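Local coordinates for eukaryotic translation initiation factor 5A-2 (Arabidopsis thaliana, PDB 3HKS), which promotes translation elongation and termination, relieving ribosomes that stall on polyproline and other difficult sequences by binding between the exit and peptidyl sites, at residues K25-S30 and V90-R95; N44-V49 and M149-E154. One frame throughout, in Å; residues are numbered along the deposited sequence.

Interaction 1 (K25-S30 and V90-R95)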
loop_
_atom_site.group_PDB
_atom_site.type_symbol
_atom_site.label_atom_id
_atom_site.label_comp_id
_atom_site.label_asym_id
_atom_site.label_seq_id
_atom_site.Cartn_x
_atom_site.Cartn_y
_atom_site.Cartn_z
ATOM N N LYS A 25 -9.369 -9.803 0.942
ATOM C CA LYS A 25 -8.300 -8.830 1.073
ATOM C C LYS A 25 -6.906 -9.484 1.158
ATOM O O LYS A 25 -5.885 -8.829 0.927
ATOM C CB LYS A 25 -8.594 -7.884 2.238
ATOM C CG LYS A 25 -8.977 -6.517 1.716
ATOM C CD LYS A 25 -10.303 -6.022 2.221
ATOM C CE LYS A 25 -10.909 -5.066 1.193
ATOM N NZ LYS A 25 -12.342 -4.823 1.501
ATOM N N THR A 26 -6.890 -10.781 1.473
ATOM C CA THR A 26 -5.666 -11.564 1.624
ATOM C C THR A 26 -5.785 -12.921 0.920
ATOM O O THR A 26 -6.889 -13.405 0.640
ATOM C CB THR A 26 -5.327 -11.818 3.115
ATOM O OG1 THR A 26 -6.294 -12.706 3.693
ATOM C CG2 THR A 26 -5.291 -10.519 3.924
ATOM N N TYR A 27 -4.642 -13.540 0.650
ATOM C CA TYR A 27 -4.625 -14.933 0.236
ATOM C C TYR A 27 -3.605 -15.705 1.081
ATOM O O TYR A 27 -2.640 -15.107 1.577
ATOM C CB TYR A 27 -4.320 -15.051 -1.260
ATOM C CG TYR A 27 -3.048 -14.379 -1.716
ATOM C CD1 TYR A 27 -3.041 -13.036 -2.129
ATOM C CD2 TYR A 27 -1.855 -15.098 -1.780
ATOM C CE1 TYR A 27 -1.863 -12.426 -2.573
ATOM C CE2 TYR A 27 -0.690 -14.507 -2.228
ATOM C CZ TYR A 27 -0.705 -13.173 -2.621
ATOM O OH TYR A 27 0.463 -12.626 -3.072
ATOM N N PRO A 28 -3.852 -17.016 1.300
ATOM C CA PRO A 28 -2.947 -17.846 2.095
ATOM C C PRO A 28 -1.793 -18.409 1.271
ATOM O O PRO A 28 -2.004 -18.921 0.163
ATOM C CB PRO A 28 -3.858 -18.979 2.580
ATOM C CG PRO A 28 -4.857 -19.151 1.466
ATOM C CD PRO A 28 -5.048 -17.770 0.855
ATOM N N GLN A 29 -0.586 -18.307 1.815
ATOM C CA GLN A 29 0.609 -18.814 1.150
ATOM C C GLN A 29 1.590 -19.317 2.213
ATOM O O GLN A 29 1.761 -18.672 3.250
ATOM C CB GLN A 29 1.243 -17.707 0.306
ATOM C CG GLN A 29 2.493 -18.110 -0.474
ATOM C CD GLN A 29 2.988 -16.975 -1.342
ATOM O OE1 GLN A 29 2.897 -15.811 -0.958
ATOM N NE2 GLN A 29 3.493 -17.302 -2.531
ATOM N N SER A 30 2.211 -20.468 1.960
ATOM C CA SER A 30 3.082 -21.096 2.941
ATOM C C SER A 30 4.229 -20.162 3.251
ATOM O O SER A 30 4.762 -19.521 2.342
ATOM C CB SER A 30 3.586 -22.460 2.470
ATOM O OG SER A 30 4.445 -22.326 1.350
ATOM N N VAL A 90 -1.254 -13.262 3.113
ATOM C CA VAL A 90 -0.568 -12.279 2.293
ATOM C C VAL A 90 -1.583 -11.236 1.818
ATOM O O VAL A 90 -2.571 -11.593 1.194
ATOM C CB VAL A 90 0.149 -12.930 1.082
ATOM C CG1 VAL A 90 0.804 -11.857 0.194
ATOM C CG2 VAL A 90 1.192 -13.949 1.559
ATOM N N PRO A 91 -1.339 -9.941 2.106
ATOM C CA PRO A 91 -2.317 -8.930 1.680
ATOM C C PRO A 91 -2.159 -8.603 0.195
ATOM O O PRO A 91 -1.042 -8.584 -0.318
ATOM C CB PRO A 91 -1.947 -7.714 2.534
ATOM C CG PRO A 91 -0.444 -7.827 2.699
ATOM C CD PRO A 91 -0.180 -9.333 2.792
ATOM N N HIS A 92 -3.267 -8.382 -0.500
ATOM C CA HIS A 92 -3.185 -7.772 -1.832
ATOM C C HIS A 92 -2.748 -6.320 -1.647
ATOM O O HIS A 92 -3.227 -5.632 -0.738
ATOM C CB HIS A 92 -4.544 -7.797 -2.533
ATOM C CG HIS A 92 -4.970 -9.154 -2.989
ATOM N ND1 HIS A 92 -4.381 -9.800 -4.056
ATOM C CD2 HIS A 92 -5.947 -9.975 -2.543
ATOM C CE1 HIS A 92 -4.974 -10.964 -4.240
ATOM N NE2 HIS A 92 -5.922 -11.096 -3.330
ATOM N N VAL A 93 -1.812 -5.877 -2.472
ATOM C CA VAL A 93 -1.339 -4.498 -2.431
ATOM C C VAL A 93 -1.433 -3.952 -3.848
ATOM O O VAL A 93 -0.861 -4.517 -4.776
ATOM C CB VAL A 93 0.121 -4.355 -1.881
ATOM C CG1 VAL A 93 0.555 -2.869 -1.863
ATOM C CG2 VAL A 93 0.243 -4.959 -0.476
ATOM N N ASN A 94 -2.179 -2.864 -4.008
ATOM C CA ASN A 94 -2.380 -2.293 -5.329
ATOM C C ASN A 94 -1.920 -0.846 -5.405
ATOM O O ASN A 94 -1.942 -0.133 -4.415
ATOM C CB ASN A 94 -3.844 -2.431 -5.738
ATOM C CG ASN A 94 -4.202 -3.847 -6.157
ATOM O OD1 ASN A 94 -5.008 -4.513 -5.502
ATOM N ND2 ASN A 94 -3.600 -4.317 -7.257
ATOM N N ARG A 95 -1.472 -0.438 -6.584
ATOM C CA ARG A 95 -1.167 0.955 -6.851
ATOM C C ARG A 95 -1.939 1.336 -8.107
ATOM O O ARG A 95 -1.778 0.703 -9.156
ATOM C CB ARG A 95 0.344 1.195 -7.006
ATOM C CG ARG A 95 0.744 2.690 -7.064
ATOM C CD ARG A 95 2.268 2.902 -7.076
ATOM N NE ARG A 95 2.647 4.016 -7.953
ATOM C CZ ARG A 95 3.300 5.115 -7.572
ATOM N NH1 ARG A 95 3.687 5.272 -6.313
ATOM N NH2 ARG A 95 3.579 6.061 -8.464
HETATM O O HOH W 1 -5.666 -6.217 0.446
HETATM O O HOH W 2 -7.984 -13.122 -2.659
#
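Tyr27 and Val90 face each other as a hydrogen-bonded antiparallel pair, and their backbones bond in both directions: Tyr27 N donates to Val90 O at 2.9 Å, and Val90 N donates back to Tyr27 O at 2.8 Å. One step on, Thr26 and Pro91 form the non-hydrogen-bonded pair, with Thr26 CA resting 3.1 Å from Val90 O in a CA-H...O contact. His92 N closes the ladder with a bond of 3.0 Å to Lys25 O. That carbonyl also accepts from a water, which donates a second bond to His92 O and so links the two segments at this end of the pairing.

The side chains add a mostly aromatic and apolar layer. With CG lodged between its backbone N and carbonyl carbon (chi1 55°), the Tyr27 ring folds over Val90, whose CB sits 3.9 Å from the ring centroid in a CH-pi contact. Val90 CG1 reaches on to Tyr27 OH, at 3.4 Å, while CG2 meets Gln29 OE1 at 3.6 Å. The His92 ring presents a face to Tyr27 CD1, the two ring planes inclined at 53°, and a second water lies in the plane of the imidazole near NE2.

Strand 26-30 thus edges the start of the long strand 87-103; Thr26 and Pro91 turn to Val41 of strand 39-42, and Ser151 of strand 142-151 packs against Pro91.

Interaction 2 (N44-V49 and M149-E154); sequences NRPCKV and MSSMGE
The hairpin turn between strands 142-151 and 154-163 of the OB-fold region meets the start of strand 45-55 in the SH3-like N-terminal region. Ser151 to Glu154 make a type I' turn, closed by Glu154 N to Ser151 O at 3.1 Å and by Ser151 N to Glu154 O.

A salt bridge carries the polar side: Arg45 NH1 donates to Glu154 OE1 at 3.0 Å, nearly straight (162°). The oxygen lies close to the guanidinium plane, and NH1 meets it on the syn side but 26° out of the carboxylate plane. Bends at chi2 and chi3 curl Arg45 back so that Pro46 CD lies over the centre of its guanidinium; Asp71 pairs with NE and would share the positive charge.

Beside it the contact is largely van der Waals. Met152 lays SD 3.9 Å from Pro46 CD, and its bent end (chi3 78°) takes CE to 3.6 Å from Asn44 ND2. Pro46 CB also touches Ser151 OG at 3.4 Å, a hydroxyl whose hydrogen bond goes to His92 O.

A tight beta hairpin with a two-residue type I' loop, Met152 and Gly153 both at positive phi, here provides an interdomain contact between the two regions of eIF-5A.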
loop_
_atom_site.group_PDB
_atom_site.type_symbol
_atom_site.label_atom_id
_atom_site.label_comp_id
_atom_site.label_asym_id
_atom_site.label_seq_id
_atom_site.Cartn_x
_atom_site.Cartn_y
_atom_site.Cartn_z
ATOM N N ASN A 44 -2.732 -8.102 11.821
ATOM C CA ASN A 44 -3.735 -7.490 10.940
ATOM C C ASN A 44 -3.234 -6.246 10.186
ATOM O O ASN A 44 -4.027 -5.404 9.772
ATOM C CB ASN A 44 -5.058 -7.244 11.698
ATOM C CG ASN A 44 -6.306 -7.330 10.787
ATOM O OD1 ASN A 44 -7.172 -6.452 10.832
ATOM N ND2 ASN A 44 -6.405 -8.397 9.977
ATOM N N ARG A 45 -1.918 -6.155 9.999
ATOM C CA ARG A 45 -1.293 -5.024 9.311
ATOM C C ARG A 45 -0.570 -5.502 8.054
ATOM O O ARG A 45 0.154 -6.482 8.099
ATOM C CB ARG A 45 -0.310 -4.271 10.233
ATOM C CG ARG A 45 -0.942 -3.621 11.468
ATOM C CD ARG A 45 -1.980 -2.542 11.095
ATOM N NE ARG A 45 -1.390 -1.551 10.202
ATOM C CZ ARG A 45 -2.076 -0.675 9.472
ATOM N NH1 ARG A 45 -3.402 -0.652 9.514
ATOM N NH2 ARG A 45 -1.425 0.178 8.690
ATOM N N PRO A 46 -0.790 -4.821 6.920
ATOM C CA PRO A 46 -0.048 -5.198 5.703
ATOM C C PRO A 46 1.393 -4.693 5.750
ATOM O O PRO A 46 1.620 -3.494 5.895
ATOM C CB PRO A 46 -0.852 -4.536 4.574
ATOM C CG PRO A 46 -1.564 -3.339 5.253
ATOM C CD PRO A 46 -1.758 -3.718 6.701
ATOM N N CYS A 47 2.365 -5.605 5.650
ATOM C CA CYS A 47 3.764 -5.230 5.789
ATOM C C CYS A 47 4.579 -5.731 4.621
ATOM O O CYS A 47 4.284 -6.789 4.076
ATOM C CB CYS A 47 4.355 -5.774 7.091
ATOM S SG CYS A 47 3.400 -5.448 8.557
ATOM N N LYS A 48 5.612 -4.977 4.244
ATOM C CA LYS A 48 6.556 -5.441 3.231
ATOM C C LYS A 48 7.692 -6.165 3.918
ATOM O O LYS A 48 8.272 -5.648 4.864
ATOM C CB LYS A 48 7.116 -4.296 2.381
ATOM C CG LYS A 48 8.234 -4.766 1.450
ATOM C CD LYS A 48 8.675 -3.728 0.447
ATOM C CE LYS A 48 8.106 -4.081 -0.921
ATOM N NZ LYS A 48 8.932 -3.573 -2.044
ATOM N N VAL A 49 8.009 -7.359 3.424
ATOM C CA VAL A 49 9.073 -8.187 3.994
ATOM C C VAL A 49 10.459 -7.640 3.622
ATOM O O VAL A 49 10.803 -7.544 2.431
ATOM C CB VAL A 49 8.934 -9.695 3.584
ATOM C CG1 VAL A 49 10.058 -10.526 4.199
ATOM C CG2 VAL A 49 7.580 -10.246 4.022
ATOM N N MET A 149 -2.065 3.944 -3.093
ATOM C CA MET A 149 -1.685 2.617 -2.605
ATOM C C MET A 149 -2.785 2.071 -1.703
ATOM O O MET A 149 -3.217 2.739 -0.775
ATOM C CB MET A 149 -0.343 2.652 -1.875
ATOM C CG MET A 149 0.279 1.241 -1.663
ATOM S SD MET A 149 1.886 1.317 -0.850
ATOM C CE MET A 149 1.459 1.970 0.748
ATOM N N SER A 150 -3.259 0.869 -2.001
ATOM C CA SER A 150 -4.350 0.279 -1.227
ATOM C C SER A 150 -4.055 -1.151 -0.771
ATOM O O SER A 150 -3.503 -1.960 -1.517
ATOM C CB SER A 150 -5.660 0.326 -2.014
ATOM O OG SER A 150 -5.573 -0.495 -3.156
ATOM N N SER A 151 -4.429 -1.442 0.469
ATOM C CA SER A 151 -4.283 -2.779 1.036
ATOM C C SER A 151 -5.185 -2.886 2.248
ATOM O O SER A 151 -5.193 -1.995 3.095
ATOM C CB SER A 151 -2.827 -3.046 1.440
ATOM O OG SER A 151 -2.590 -4.419 1.671
ATOM N N MET A 152 -5.957 -3.973 2.299
ATOM C CA MET A 152 -6.758 -4.340 3.467
ATOM C C MET A 152 -7.773 -3.264 3.882
ATOM O O MET A 152 -7.963 -2.991 5.071
ATOM C CB MET A 152 -5.835 -4.755 4.623
ATOM C CG MET A 152 -5.023 -6.024 4.296
ATOM S SD MET A 152 -4.055 -6.646 5.671
ATOM C CE MET A 152 -5.287 -7.480 6.669
ATOM N N GLY A 153 -8.419 -2.662 2.884
ATOM C CA GLY A 153 -9.419 -1.607 3.108
ATOM C C GLY A 153 -8.868 -0.235 3.484
ATOM O O GLY A 153 -9.613 0.647 3.935
ATOM N N GLU A 154 -7.565 -0.056 3.302
ATOM C CA GLU A 154 -6.876 1.157 3.711
ATOM C C GLU A 154 -6.124 1.709 2.512
ATOM O O GLU A 154 -5.554 0.961 1.732
ATOM C CB GLU A 154 -5.926 0.854 4.867
ATOM C CG GLU A 154 -5.291 2.084 5.515
ATOM C CD GLU A 154 -4.702 1.791 6.897
ATOM O OE1 GLU A 154 -5.174 0.846 7.577
ATOM O OE2 GLU A 154 -3.771 2.522 7.305
#

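Interactions 1 and 2 lie side by side at the junction of the SH3-like and OB-fold regions, their centres about 8 Å apart. Their segments alternate along the chain, in the order 25-30, 44-49, 90-95, 149-154, so each contact pairs an N-terminal segment with one from later in the sequence. Strands 87-103 and 142-151 are neighbours in one sheet, where Asn94 O probably accepts from Ser150 N at 2.9 Å. Separately, Lys25 CG of interaction 1 packs on Met152 CA of interaction 2 at 3.6 Å. The chain crosses between the regions along strand 87-103, and the hairpin of interaction 2 adds a noncovalent contact beside it, consistent with a restrained relative orientation of the domains.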